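PDB 2WL9: catechol 2,3-dioxygenase from Rhodococcus sp., which probably catalyses the iron-dependent extradiol (meta) ring cleavage of catechols by molecular oxygen during the breakdown of aromatic hydrocarbons. Local coordinates for residues 194-198 with 245-249; 211-217 with 260-266; 235-240 with 252-256. One frame throughout, in Å; residues are numbered along the deposited sequence.

Contact 1. Residues 194-198 with 245-249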
ATOM      1  N   ASP C 194       0.622  15.929 -16.960  1.00 21.63           N
ATOM      2  CA  ASP C 194       1.022  14.522 -17.077  1.00 22.12           C
ATOM      3  C   ASP C 194       0.841  13.929 -18.478  1.00 21.51           C
ATOM      4  O   ASP C 194       1.357  12.848 -18.748  1.00 21.80           O
ATOM      5  CB  ASP C 194       0.273  13.653 -16.061  1.00 22.64           C
ATOM      6  CG  ASP C 194       0.919  13.654 -14.676  1.00 25.47           C
ATOM      7  OD1 ASP C 194       0.262  13.153 -13.732  1.00 27.55           O
ATOM      8  OD2 ASP C 194       2.066  14.137 -14.522  1.00 27.15           O
ATOM      9  N   ARG C 195       0.104  14.603 -19.363  1.00 20.66           N
ATOM     10  CA  ARG C 195       0.000  14.117 -20.739  1.00 20.18           C
ATOM     11  C   ARG C 195       1.330  14.312 -21.452  1.00 19.95           C
ATOM     12  O   ARG C 195       1.869  15.429 -21.470  1.00 20.43           O
ATOM     13  CB  ARG C 195      -1.131  14.801 -21.516  1.00 20.03           C
ATOM     14  CG  ARG C 195      -1.394  14.133 -22.855  1.00 19.94           C
ATOM     15  CD  ARG C 195      -2.526  14.797 -23.632  1.00 19.64           C
ATOM     16  NE  ARG C 195      -3.831  14.716 -22.965  1.00 18.24           N
ATOM     17  CZ  ARG C 195      -4.596  13.625 -22.903  1.00 19.79           C
ATOM     18  NH1 ARG C 195      -4.203  12.476 -23.444  1.00 19.51           N
ATOM     19  NH2 ARG C 195      -5.767  13.681 -22.283  1.00 18.97           N
ATOM     20  N   HIS C 196       1.847  13.234 -22.048  1.00 19.57           N
ATOM     21  CA  HIS C 196       3.189  13.260 -22.649  1.00 19.10           C
ATOM     22  C   HIS C 196       3.452  14.555 -23.405  1.00 18.90           C
ATOM     23  O   HIS C 196       4.479  15.204 -23.198  1.00 18.86           O
ATOM     24  CB  HIS C 196       3.450  12.087 -23.594  1.00 18.98           C
ATOM     25  CG  HIS C 196       4.762  12.208 -24.302  1.00 17.65           C
ATOM     26  ND1 HIS C 196       5.934  11.702 -23.782  1.00 18.12           N
ATOM     27  CD2 HIS C 196       5.103  12.840 -25.450  1.00 16.92           C
ATOM     28  CE1 HIS C 196       6.937  12.003 -24.587  1.00 16.45           C
ATOM     29  NE2 HIS C 196       6.461  12.694 -25.607  1.00 18.57           N
ATOM     30  N   HIS C 197       2.533  14.893 -24.304  1.00 18.66           N
ATOM     31  CA  HIS C 197       2.482  16.233 -24.888  1.00 18.97           C
ATOM     32  C   HIS C 197       1.040  16.665 -25.148  1.00 18.86           C
ATOM     33  O   HIS C 197       0.159  15.819 -25.351  1.00 19.23           O
ATOM     34  CB  HIS C 197       3.360  16.351 -26.151  1.00 18.68           C
ATOM     35  CG  HIS C 197       3.028  15.369 -27.233  1.00 19.02           C
ATOM     36  ND1 HIS C 197       2.363  15.728 -28.386  1.00 19.70           N
ATOM     37  CD2 HIS C 197       3.291  14.046 -27.350  1.00 19.35           C
ATOM     38  CE1 HIS C 197       2.227  14.667 -29.164  1.00 17.32           C
ATOM     39  NE2 HIS C 197       2.780  13.634 -28.557  1.00 19.76           N
ATOM     40  N   SER C 198       0.821  17.979 -25.089  1.00 18.80           N
ATOM     41  CA  SER C 198      -0.438  18.624 -25.459  1.00 18.91           C
ATOM     42  C   SER C 198      -0.332  19.262 -26.837  1.00 19.13           C
ATOM     43  O   SER C 198      -1.344  19.574 -27.468  1.00 18.99           O
ATOM     44  CB  SER C 198      -0.771  19.735 -24.465  1.00 19.01           C
ATOM     45  OG  SER C 198      -0.823  19.243 -23.151  1.00 19.18           O
ATOM     46  N   SER C 245       7.916   6.400 -30.228  1.00 22.28           N
ATOM     47  CA  SER C 245       8.881   6.213 -29.142  1.00 22.24           C
ATOM     48  C   SER C 245       8.736   7.249 -28.027  1.00 22.23           C
ATOM     49  O   SER C 245       9.162   7.007 -26.890  1.00 22.36           O
ATOM     50  CB  SER C 245      10.316   6.192 -29.674  1.00 22.36           C
ATOM     51  OG  SER C 245      10.499   5.116 -30.571  1.00 22.17           O
ATOM     52  N   ASN C 246       8.128   8.394 -28.335  1.00 22.09           N
ATOM     53  CA  ASN C 246       7.996   9.441 -27.328  1.00 22.20           C
ATOM     54  C   ASN C 246       6.871   9.226 -26.311  1.00 22.19           C
ATOM     55  O   ASN C 246       7.138   9.166 -25.109  1.00 22.34           O
ATOM     56  CB  ASN C 246       8.018  10.864 -27.934  1.00 22.13           C
ATOM     57  CG  ASN C 246       6.864  11.148 -28.903  1.00 21.98           C
ATOM     58  OD1 ASN C 246       6.146  10.257 -29.343  1.00 21.92           O
ATOM     59  ND2 ASN C 246       6.696  12.426 -29.241  1.00 22.49           N
ATOM     60  N   ASP C 247       5.628   9.098 -26.769  1.00 22.19           N
ATOM     61  CA  ASP C 247       4.526   8.915 -25.827  1.00 22.14           C
ATOM     62  C   ASP C 247       4.289   7.447 -25.486  1.00 22.32           C
ATOM     63  O   ASP C 247       3.626   7.148 -24.494  1.00 22.35           O
ATOM     64  CB  ASP C 247       3.229   9.593 -26.302  1.00 22.31           C
ATOM     65  CG  ASP C 247       2.807   9.176 -27.705  1.00 22.27           C
ATOM     66  OD1 ASP C 247       3.287   8.143 -28.224  1.00 23.95           O
ATOM     67  OD2 ASP C 247       1.970   9.899 -28.293  1.00 22.59           O
ATOM     68  N   GLU C 248       4.841   6.549 -26.306  1.00 22.22           N
ATOM     69  CA  GLU C 248       4.662   5.090 -26.147  1.00 22.30           C
ATOM     70  C   GLU C 248       3.183   4.660 -26.111  1.00 22.00           C
ATOM     71  O   GLU C 248       2.829   3.613 -25.562  1.00 21.83           O
ATOM     72  CB  GLU C 248       5.467   4.550 -24.950  1.00 22.81           C
ATOM     73  CG  GLU C 248       6.978   4.801 -25.092  1.00 23.33           C
ATOM     74  CD  GLU C 248       7.848   4.044 -24.093  1.00 25.28           C
ATOM     75  OE1 GLU C 248       7.365   3.103 -23.428  1.00 23.55           O
ATOM     76  OE2 GLU C 248       9.041   4.401 -23.985  1.00 26.65           O
ATOM     77  N   ALA C 249       2.334   5.482 -26.717  1.00 22.02           N
ATOM     78  CA  ALA C 249       0.897   5.227 -26.794  1.00 21.42           C
ATOM     79  C   ALA C 249       0.552   4.324 -27.974  1.00 21.21           C
ATOM     80  O   ALA C 249       1.156   4.432 -29.035  1.00 21.39           O
ATOM     81  CB  ALA C 249       0.148   6.537 -26.912  1.00 21.02           C
TER
HETATM   82  O   HOH W   1       4.028  11.320 -30.406  1.00 34.85           O
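Asn246 is the first residue of 245-249 to meet the other loop. Its CB sits 3.3 Å from NE2 of His196, and its peptide carbon lies over one face of that imidazole, displaced toward the rim. The Asn246 amide stands at 66° to the ring. Its ND2 and the His196 NE2 both bond to Glu174 OE1, so one carboxylate oxygen ties the two loops together from outside.

Asp247 follows, its CA over the same imidazole face and its CB 3.6 Å from His196 CG. With chi1 at 54°, CG of Asp247 is tucked in over its own backbone, and the carboxylate turns two ways. OD1 takes the N-H of Ala249, 3.2 Å from Ala249 N in a nearly straight bond that arrives from above the carboxylate plane; this closes an Asx turn. OD2 stops 3.8 Å short of His197 NE2, and a water bridges the gap. That water lies 3.2 Å from NE2 of His197, donates to OD1 of Asn246 over 2.6 Å, and reaches Asp247 OD2 through a weak bond.

His197 also meets the ring of the iron ligand His149, and its side chain comes within about 4 Å of the iron. The water thus links Asn246 and Asp247 to His197, whose position is consistent with a second-shell residue in the iron site of an extradiol dioxygenase.

Contact 2. Residues 211-217 with 260-266. With FE (Fe (III) ion), chain K.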
ATOM      1  N   ASN C 211      -3.056  19.480 -38.131  1.00 20.85           N
ATOM      2  CA  ASN C 211      -2.769  18.209 -38.778  1.00 21.34           C
ATOM      3  C   ASN C 211      -3.571  17.084 -38.140  1.00 21.04           C
ATOM      4  O   ASN C 211      -4.262  16.339 -38.833  1.00 21.20           O
ATOM      5  CB  ASN C 211      -1.280  17.879 -38.740  1.00 21.38           C
ATOM      6  CG  ASN C 211      -0.990  16.489 -39.266  1.00 23.11           C
ATOM      7  OD1 ASN C 211      -1.089  16.229 -40.469  1.00 24.15           O
ATOM      8  ND2 ASN C 211      -0.641  15.584 -38.366  1.00 23.48           N
ATOM      9  N   HIS C 212      -3.469  16.959 -36.822  1.00 20.52           N
ATOM     10  CA  HIS C 212      -4.251  15.958 -36.111  1.00 20.51           C
ATOM     11  C   HIS C 212      -4.604  16.346 -34.682  1.00 19.78           C
ATOM     12  O   HIS C 212      -4.002  17.239 -34.098  1.00 19.50           O
ATOM     13  CB  HIS C 212      -3.578  14.571 -36.165  1.00 20.45           C
ATOM     14  CG  HIS C 212      -2.468  14.381 -35.177  1.00 20.51           C
ATOM     15  ND1 HIS C 212      -1.154  14.671 -35.468  1.00 20.58           N
ATOM     16  CD2 HIS C 212      -2.474  13.893 -33.915  1.00 20.17           C
ATOM     17  CE1 HIS C 212      -0.400  14.387 -34.419  1.00 20.19           C
ATOM     18  NE2 HIS C 212      -1.178  13.923 -33.460  1.00 20.26           N
ATOM     19  N   LEU C 213      -5.564  15.630 -34.156  1.00 19.60           N
ATOM     20  CA  LEU C 213      -5.953  15.612 -32.780  1.00 19.09           C
ATOM     21  C   LEU C 213      -5.886  14.178 -32.297  1.00 18.85           C
ATOM     22  O   LEU C 213      -6.390  13.312 -32.913  1.00 18.75           O
ATOM     23  CB  LEU C 213      -7.353  16.130 -32.570  1.00 19.05           C
ATOM     24  CG  LEU C 213      -8.056  15.868 -31.250  1.00 18.37           C
ATOM     25  CD1 LEU C 213      -7.373  16.523 -30.128  1.00 17.24           C
ATOM     26  CD2 LEU C 213      -9.466  16.237 -31.313  1.00 18.48           C
ATOM     27  N   MET C 214      -5.257  13.993 -31.159  1.00 18.60           N
ATOM     28  CA  MET C 214      -5.177  12.716 -30.500  1.00 18.81           C
ATOM     29  C   MET C 214      -6.102  12.719 -29.283  1.00 18.22           C
ATOM     30  O   MET C 214      -6.098  13.614 -28.556  1.00 17.91           O
ATOM     31  CB  MET C 214      -3.775  12.479 -30.043  1.00 19.51           C
ATOM     32  CG  MET C 214      -3.548  11.248 -29.410  1.00 22.23           C
ATOM     33  SD  MET C 214      -4.051  10.994 -27.708  1.00 22.74           S
ATOM     34  CE  MET C 214      -3.433   9.504 -27.371  1.00 27.36           C
ATOM     35  N   ILE C 215      -6.904  11.694 -29.165  1.00 17.75           N
ATOM     36  CA  ILE C 215      -7.823  11.452 -28.093  1.00 17.47           C
ATOM     37  C   ILE C 215      -7.482  10.064 -27.485  1.00 17.87           C
ATOM     38  O   ILE C 215      -7.093   9.150 -28.174  1.00 18.12           O
ATOM     39  CB  ILE C 215      -9.292  11.526 -28.507  1.00 17.34           C
ATOM     40  CG1 ILE C 215      -9.651  10.468 -29.527  1.00 17.30           C
ATOM     41  CG2 ILE C 215      -9.689  12.906 -28.973  1.00 16.74           C
ATOM     42  CD1 ILE C 215     -11.025  10.530 -30.009  1.00 18.59           C
ATOM     43  N   GLU C 216      -7.628   9.966 -26.179  1.00 18.15           N
ATOM     44  CA  GLU C 216      -7.167   8.771 -25.489  1.00 17.53           C
ATOM     45  C   GLU C 216      -8.296   8.093 -24.726  1.00 17.91           C
ATOM     46  O   GLU C 216      -9.027   8.751 -23.986  1.00 17.45           O
ATOM     47  CB  GLU C 216      -6.017   9.145 -24.546  1.00 17.89           C
ATOM     48  CG  GLU C 216      -5.315   7.953 -23.908  1.00 17.74           C
ATOM     49  CD  GLU C 216      -4.245   8.367 -22.930  1.00 18.43           C
ATOM     50  OE1 GLU C 216      -3.990   9.582 -22.793  1.00 19.42           O
ATOM     51  OE2 GLU C 216      -3.670   7.472 -22.279  1.00 16.63           O
ATOM     52  N   TYR C 217      -8.439   6.780 -24.920  1.00 18.01           N
ATOM     53  CA  TYR C 217      -9.369   5.968 -24.141  1.00 18.15           C
ATOM     54  C   TYR C 217      -8.699   5.425 -22.881  1.00 18.52           C
ATOM     55  O   TYR C 217      -7.490   5.158 -22.888  1.00 18.62           O
ATOM     56  CB  TYR C 217      -9.845   4.782 -24.971  1.00 18.47           C
ATOM     57  CG  TYR C 217     -10.670   5.126 -26.181  1.00 18.40           C
ATOM     58  CD1 TYR C 217     -11.948   5.675 -26.049  1.00 17.87           C
ATOM     59  CD2 TYR C 217     -10.189   4.865 -27.469  1.00 19.05           C
ATOM     60  CE1 TYR C 217     -12.721   5.965 -27.164  1.00 18.02           C
ATOM     61  CE2 TYR C 217     -10.953   5.153 -28.594  1.00 18.24           C
ATOM     62  CZ  TYR C 217     -12.215   5.708 -28.431  1.00 19.25           C
ATOM     63  OH  TYR C 217     -12.974   5.997 -29.536  1.00 18.96           O
ATOM     64  N   TRP C 260      -8.946  16.355 -42.241  1.00 20.91           N
ATOM     65  CA  TRP C 260      -7.724  16.196 -41.442  1.00 20.38           C
ATOM     66  C   TRP C 260      -7.835  14.960 -40.543  1.00 20.10           C
ATOM     67  O   TRP C 260      -8.770  14.169 -40.703  1.00 20.29           O
ATOM     68  CB  TRP C 260      -7.333  17.484 -40.681  1.00 20.30           C
ATOM     69  CG  TRP C 260      -8.396  18.119 -39.820  1.00 20.02           C
ATOM     70  CD1 TRP C 260      -9.431  18.908 -40.238  1.00 20.12           C
ATOM     71  CD2 TRP C 260      -8.483  18.074 -38.390  1.00 19.33           C
ATOM     72  NE1 TRP C 260     -10.179  19.324 -39.160  1.00 18.91           N
ATOM     73  CE2 TRP C 260      -9.617  18.827 -38.014  1.00 19.45           C
ATOM     74  CE3 TRP C 260      -7.721  17.454 -37.390  1.00 19.42           C
ATOM     75  CZ2 TRP C 260     -10.010  18.981 -36.675  1.00 18.59           C
ATOM     76  CZ3 TRP C 260      -8.113  17.607 -36.060  1.00 18.97           C
ATOM     77  CH2 TRP C 260      -9.246  18.364 -35.719  1.00 18.22           C
ATOM     78  N   LEU C 261      -6.891  14.788 -39.619  1.00 19.58           N
ATOM     79  CA  LEU C 261      -6.747  13.512 -38.913  1.00 19.39           C
ATOM     80  C   LEU C 261      -7.109  13.522 -37.436  1.00 19.13           C
ATOM     81  O   LEU C 261      -6.786  14.457 -36.713  1.00 19.09           O
ATOM     82  CB  LEU C 261      -5.317  12.984 -39.053  1.00 19.32           C
ATOM     83  CG  LEU C 261      -4.783  12.695 -40.455  1.00 19.56           C
ATOM     84  CD1 LEU C 261      -3.326  12.314 -40.347  1.00 19.94           C
ATOM     85  CD2 LEU C 261      -5.571  11.576 -41.088  1.00 20.71           C
ATOM     86  N   TRP C 262      -7.775  12.457 -37.001  1.00 19.03           N
ATOM     87  CA  TRP C 262      -7.883  12.148 -35.578  1.00 18.76           C
ATOM     88  C   TRP C 262      -7.069  10.897 -35.267  1.00 18.73           C
ATOM     89  O   TRP C 262      -7.002   9.970 -36.079  1.00 18.74           O
ATOM     90  CB  TRP C 262      -9.342  11.962 -35.163  1.00 18.60           C
ATOM     91  CG  TRP C 262     -10.048  13.244 -34.848  1.00 18.05           C
ATOM     92  CD1 TRP C 262      -9.696  14.501 -35.260  1.00 18.72           C
ATOM     93  CD2 TRP C 262     -11.251  13.396 -34.083  1.00 17.27           C
ATOM     94  NE1 TRP C 262     -10.592  15.426 -34.782  1.00 17.64           N
ATOM     95  CE2 TRP C 262     -11.561  14.774 -34.061  1.00 17.00           C
ATOM     96  CE3 TRP C 262     -12.098  12.499 -33.411  1.00 18.27           C
ATOM     97  CZ2 TRP C 262     -12.681  15.284 -33.393  1.00 17.60           C
ATOM     98  CZ3 TRP C 262     -13.222  13.009 -32.746  1.00 17.65           C
ATOM     99  CH2 TRP C 262     -13.494  14.389 -32.739  1.00 16.95           C
ATOM    100  N   GLU C 263      -6.465  10.884 -34.084  1.00 18.89           N
ATOM    101  CA  GLU C 263      -5.586   9.813 -33.664  1.00 18.61           C
ATOM    102  C   GLU C 263      -6.107   9.196 -32.358  1.00 18.37           C
ATOM    103  O   GLU C 263      -5.686   9.594 -31.277  1.00 18.11           O
ATOM    104  CB  GLU C 263      -4.158  10.358 -33.501  1.00 18.78           C
ATOM    105  CG  GLU C 263      -3.083   9.313 -33.189  1.00 19.63           C
ATOM    106  CD  GLU C 263      -1.860   9.912 -32.495  1.00 19.87           C
ATOM    107  OE1 GLU C 263      -1.751  11.155 -32.408  1.00 21.21           O
ATOM    108  OE2 GLU C 263      -0.993   9.141 -32.048  1.00 19.20           O
ATOM    109  N   PRO C 264      -7.043   8.230 -32.460  1.00 18.08           N
ATOM    110  CA  PRO C 264      -7.518   7.521 -31.274  1.00 17.95           C
ATOM    111  C   PRO C 264      -6.386   6.704 -30.665  1.00 17.52           C
ATOM    112  O   PRO C 264      -5.622   6.071 -31.394  1.00 17.33           O
ATOM    113  CB  PRO C 264      -8.600   6.590 -31.830  1.00 17.99           C
ATOM    114  CG  PRO C 264      -9.014   7.219 -33.115  1.00 18.47           C
ATOM    115  CD  PRO C 264      -7.764   7.797 -33.670  1.00 18.28           C
ATOM    116  N   GLY C 265      -6.280   6.721 -29.344  1.00 17.37           N
ATOM    117  CA  GLY C 265      -5.171   6.045 -28.675  1.00 17.82           C
ATOM    118  C   GLY C 265      -5.479   5.498 -27.300  1.00 18.12           C
ATOM    119  O   GLY C 265      -6.589   5.666 -26.785  1.00 18.05           O
ATOM    120  N   TRP C 266      -4.481   4.828 -26.725  1.00 18.00           N
ATOM    121  CA  TRP C 266      -4.565   4.198 -25.413  1.00 18.25           C
ATOM    122  C   TRP C 266      -3.165   4.015 -24.831  1.00 18.88           C
ATOM    123  O   TRP C 266      -2.215   3.742 -25.565  1.00 18.10           O
ATOM    124  CB  TRP C 266      -5.243   2.827 -25.504  1.00 18.28           C
ATOM    125  CG  TRP C 266      -5.179   2.052 -24.213  1.00 18.14           C
ATOM    126  CD1 TRP C 266      -6.029   2.159 -23.158  1.00 17.96           C
ATOM    127  CD2 TRP C 266      -4.196   1.073 -23.841  1.00 18.48           C
ATOM    128  NE1 TRP C 266      -5.646   1.303 -22.146  1.00 17.06           N
ATOM    129  CE2 TRP C 266      -4.524   0.625 -22.540  1.00 18.71           C
ATOM    130  CE3 TRP C 266      -3.066   0.536 -24.479  1.00 19.05           C
ATOM    131  CZ2 TRP C 266      -3.771  -0.340 -21.865  1.00 19.98           C
ATOM    132  CZ3 TRP C 266      -2.311  -0.424 -23.805  1.00 19.60           C
ATOM    133  CH2 TRP C 266      -2.668  -0.851 -22.512  1.00 20.16           C
TER
HETATM  134 FE    FE K1300       0.154  12.428 -32.135  1.00 36.21          FE
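His212 and Glu263 reach the same iron by different torsions: His212 holds CG between its backbone N and carbonyl carbon (chi1 80°), while Glu263 swings CG opposite its backbone N (chi1 -174°) and runs on extended to the carboxylate. NE2 of His212 then lies 2.4 Å from the iron and OE1 of Glu263 lies 2.3 Å from it, with the ring and carboxylate planes 70° apart.

Both side chains rise from the same face of two neighbouring parallel strands, 212-217 and 261-266, whose axes approach to 4.4 Å. Backbone bonds alternate between the strands from Leu261 N to Asn211 O through to Tyr217 N to Gly265 O; the one from Glu263 N to Leu213 O is 2.7 Å long. Met214, paired with Glu263 and on the same face, lays its CB 3.4 Å from Glu263 OE1, so an apolar chain flanks the bound oxygen.

The opposite face carries Leu213, Ile215, Trp262 and Pro264. Leu213 CD2 sits over the five-membered ring of Trp262 in a CH-pi contact, 4.0 Å from its centroid. Leu213 N lies at the edge of the Trp260 ring, and Leu213 CB is 3.9 Å from Trp260 CZ3.

His149 and Tyr253 are the other protein residues of the metal site. Glu263 binds through OE1, while OE2 bonds to Thr251 OG1, a second grip that should limit rotation of the carboxylate.

Contact 3. Residues 235-240 with 252-256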
ATOM      1  N   ILE C 235     -13.331   4.257 -43.727  1.00 30.20           N
ATOM      2  CA  ILE C 235     -12.702   5.558 -43.493  1.00 29.62           C
ATOM      3  C   ILE C 235     -11.181   5.415 -43.598  1.00 29.31           C
ATOM      4  O   ILE C 235     -10.606   4.463 -43.066  1.00 29.08           O
ATOM      5  CB  ILE C 235     -13.105   6.147 -42.121  1.00 29.05           C
ATOM      6  CG1 ILE C 235     -14.624   6.349 -42.050  1.00 29.55           C
ATOM      7  CG2 ILE C 235     -12.372   7.463 -41.857  1.00 28.93           C
ATOM      8  CD1 ILE C 235     -15.140   6.816 -40.697  1.00 29.01           C
ATOM      9  N   ASP C 236     -10.546   6.357 -44.298  1.00 29.17           N
ATOM     10  CA  ASP C 236      -9.100   6.328 -44.546  1.00 29.05           C
ATOM     11  C   ASP C 236      -8.260   6.299 -43.275  1.00 28.66           C
ATOM     12  O   ASP C 236      -8.438   7.134 -42.385  1.00 28.23           O
ATOM     13  CB  ASP C 236      -8.678   7.524 -45.408  1.00 29.17           C
ATOM     14  CG  ASP C 236      -9.204   7.437 -46.832  1.00 30.19           C
ATOM     15  OD1 ASP C 236      -9.676   6.355 -47.239  1.00 30.32           O
ATOM     16  OD2 ASP C 236      -9.129   8.455 -47.549  1.00 31.06           O
ATOM     17  N   VAL C 237      -7.361   5.318 -43.208  1.00 28.48           N
ATOM     18  CA  VAL C 237      -6.352   5.212 -42.158  1.00 28.02           C
ATOM     19  C   VAL C 237      -5.016   5.571 -42.798  1.00 28.04           C
ATOM     20  O   VAL C 237      -4.549   4.870 -43.704  1.00 28.63           O
ATOM     21  CB  VAL C 237      -6.298   3.773 -41.557  1.00 27.89           C
ATOM     22  CG1 VAL C 237      -5.032   3.557 -40.727  1.00 28.13           C
ATOM     23  CG2 VAL C 237      -7.525   3.490 -40.709  1.00 27.90           C
ATOM     24  N   THR C 238      -4.420   6.675 -42.351  1.00 27.79           N
ATOM     25  CA  THR C 238      -3.128   7.139 -42.882  1.00 27.65           C
ATOM     26  C   THR C 238      -1.937   6.428 -42.244  1.00 27.30           C
ATOM     27  O   THR C 238      -0.944   6.146 -42.913  1.00 27.65           O
ATOM     28  CB  THR C 238      -2.941   8.650 -42.701  1.00 27.74           C
ATOM     29  OG1 THR C 238      -2.619   8.937 -41.333  1.00 27.56           O
ATOM     30  CG2 THR C 238      -4.208   9.375 -43.079  1.00 28.92           C
ATOM     31  N   LEU C 239      -2.030   6.176 -40.943  1.00 26.66           N
ATOM     32  CA  LEU C 239      -1.033   5.387 -40.227  1.00 26.14           C
ATOM     33  C   LEU C 239      -1.747   4.300 -39.433  1.00 25.41           C
ATOM     34  O   LEU C 239      -2.659   4.585 -38.652  1.00 24.96           O
ATOM     35  CB  LEU C 239      -0.171   6.272 -39.309  1.00 26.13           C
ATOM     36  CG  LEU C 239       0.689   7.385 -39.934  1.00 26.93           C
ATOM     37  CD1 LEU C 239       1.169   8.379 -38.874  1.00 27.51           C
ATOM     38  CD2 LEU C 239       1.876   6.841 -40.728  1.00 27.30           C
ATOM     39  N   GLN C 240      -1.343   3.052 -39.657  1.00 25.08           N
ATOM     40  CA  GLN C 240      -1.928   1.905 -38.968  1.00 24.66           C
ATOM     41  C   GLN C 240      -1.581   1.932 -37.472  1.00 24.00           C
ATOM     42  O   GLN C 240      -0.766   2.755 -37.032  1.00 23.44           O
ATOM     43  CB  GLN C 240      -1.448   0.598 -39.608  1.00 25.01           C
ATOM     44  CG  GLN C 240      -1.623   0.547 -41.126  1.00 25.35           C
ATOM     45  CD  GLN C 240      -1.193  -0.781 -41.736  1.00 25.67           C
ATOM     46  OE1 GLN C 240      -0.331  -1.474 -41.205  1.00 24.98           O
ATOM     47  NE2 GLN C 240      -1.794  -1.133 -42.864  1.00 25.95           N
ATOM     48  N   PHE C 252      -3.712   4.808 -33.777  1.00 20.77           N
ATOM     49  CA  PHE C 252      -3.742   4.871 -35.231  1.00 20.77           C
ATOM     50  C   PHE C 252      -4.201   6.267 -35.659  1.00 20.52           C
ATOM     51  O   PHE C 252      -4.723   7.021 -34.838  1.00 19.99           O
ATOM     52  CB  PHE C 252      -4.603   3.748 -35.834  1.00 21.18           C
ATOM     53  CG  PHE C 252      -6.072   3.883 -35.567  1.00 21.93           C
ATOM     54  CD1 PHE C 252      -6.920   4.387 -36.551  1.00 22.62           C
ATOM     55  CD2 PHE C 252      -6.619   3.488 -34.349  1.00 22.04           C
ATOM     56  CE1 PHE C 252      -8.282   4.505 -36.320  1.00 22.34           C
ATOM     57  CE2 PHE C 252      -7.986   3.606 -34.113  1.00 21.27           C
ATOM     58  CZ  PHE C 252      -8.817   4.117 -35.103  1.00 22.73           C
ATOM     59  N   TYR C 253      -3.975   6.611 -36.924  1.00 20.53           N
ATOM     60  CA  TYR C 253      -4.354   7.914 -37.468  1.00 20.43           C
ATOM     61  C   TYR C 253      -5.342   7.720 -38.611  1.00 20.59           C
ATOM     62  O   TYR C 253      -5.031   7.023 -39.582  1.00 21.09           O
ATOM     63  CB  TYR C 253      -3.124   8.643 -38.018  1.00 20.74           C
ATOM     64  CG  TYR C 253      -2.121   9.144 -36.998  1.00 20.47           C
ATOM     65  CD1 TYR C 253      -2.013  10.506 -36.723  1.00 21.30           C
ATOM     66  CD2 TYR C 253      -1.253   8.267 -36.343  1.00 19.87           C
ATOM     67  CE1 TYR C 253      -1.082  10.991 -35.806  1.00 21.91           C
ATOM     68  CE2 TYR C 253      -0.309   8.742 -35.418  1.00 21.21           C
ATOM     69  CZ  TYR C 253      -0.229  10.112 -35.160  1.00 22.19           C
ATOM     70  OH  TYR C 253       0.684  10.619 -34.252  1.00 22.65           O
ATOM     71  N   CYS C 254      -6.511   8.352 -38.509  1.00 20.34           N
ATOM     72  CA  CYS C 254      -7.569   8.203 -39.508  1.00 20.91           C
ATOM     73  C   CYS C 254      -8.207   9.539 -39.888  1.00 20.81           C
ATOM     74  O   CYS C 254      -8.140  10.501 -39.123  1.00 20.55           O
ATOM     75  CB  CYS C 254      -8.642   7.216 -39.029  1.00 20.42           C
ATOM     76  SG  CYS C 254      -9.663   7.756 -37.621  1.00 21.88           S
ATOM     77  N   ALA C 255      -8.826   9.583 -41.068  1.00 21.11           N
ATOM     78  CA  ALA C 255      -9.479  10.797 -41.577  1.00 21.34           C
ATOM     79  C   ALA C 255     -10.740  11.158 -40.802  1.00 20.93           C
ATOM     80  O   ALA C 255     -11.488  10.283 -40.374  1.00 21.30           O
ATOM     81  CB  ALA C 255      -9.814  10.642 -43.057  1.00 21.64           C
ATOM     82  N   ASN C 256     -10.974  12.454 -40.637  1.00 20.64           N
ATOM     83  CA  ASN C 256     -12.248  12.938 -40.103  1.00 20.44           C
ATOM     84  C   ASN C 256     -13.096  13.619 -41.204  1.00 20.81           C
ATOM     85  O   ASN C 256     -12.640  13.735 -42.342  1.00 21.40           O
ATOM     86  CB  ASN C 256     -12.032  13.818 -38.854  1.00 19.77           C
ATOM     87  CG  ASN C 256     -11.246  15.088 -39.137  1.00 19.75           C
ATOM     88  OD1 ASN C 256     -11.475  15.787 -40.126  1.00 19.92           O
ATOM     89  ND2 ASN C 256     -10.329  15.409 -38.238  1.00 20.54           N
TER
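A classic beta bulge marks the pairing of 235-240 with the strand that carries Tyr253 of the iron site: Thr238 and Leu239 both face that one residue. The carbonyl of Tyr253 accepts from each of them, at 2.9 Å from Thr238 N and more weakly from Leu239 N. In return Tyr253 N donates to Leu239 O over 3.0 Å, an almost straight bond lying in the carbonyl plane.

On the tyrosine side, Leu239 CD1 rides over one face of the phenol ring, 3.9 Å from its centroid and 25° off the normal. The two side chains run alongside each other in the same direction. A chi1 of 76° at Thr238 brings its hydroxyl oxygen OG1 to 3.4 Å from Tyr253 CB, near the root of the ring. Leu239 therefore covers a ring face while Thr238 packs at the tyrosine CB; the OH, at the far end, bonds to His244 NE2.

The extra residue shifts the antiparallel register by one. Before it, Val237 and Cys254 form a non-hydrogen-bonded pair; after it, Leu239 and Tyr253 form a hydrogen-bonded one. Val237 CG2 packs 4.2 Å from Cys254 CB and also meets the Phe252 ring, on the face that turns to helix 220-232. Beyond this pair Ala255 N bonds to Asp236 O at 2.8 Å, and Ile235 CG2 comes to 3.3 Å from the Ala255 carbonyl oxygen.

In the fold
All three contacts lie in the same glyoxalase/dioxygenase-type part of the chain, and each places at least one residue near the iron. Contacts 2 and 3 have centres about 9 Å apart and share a sheet: strand 261-266 pairs with 210-217 on one side and 250-255 on the other, and contact 3 is nested in the loop that contact 2 closes. Contact 1 joins two loops, its centre about 12 Å from that of contact 2 and 19 Å from that of contact 3, with the Arg195-Glu216 salt bridge tying it to contact 2. Its segments alternate with those of both others. Contact 2 supplies the ligands His212 and Glu263, contact 3 sets Tyr253 about 3 Å from the metal, and contact 1 puts His197 beside it.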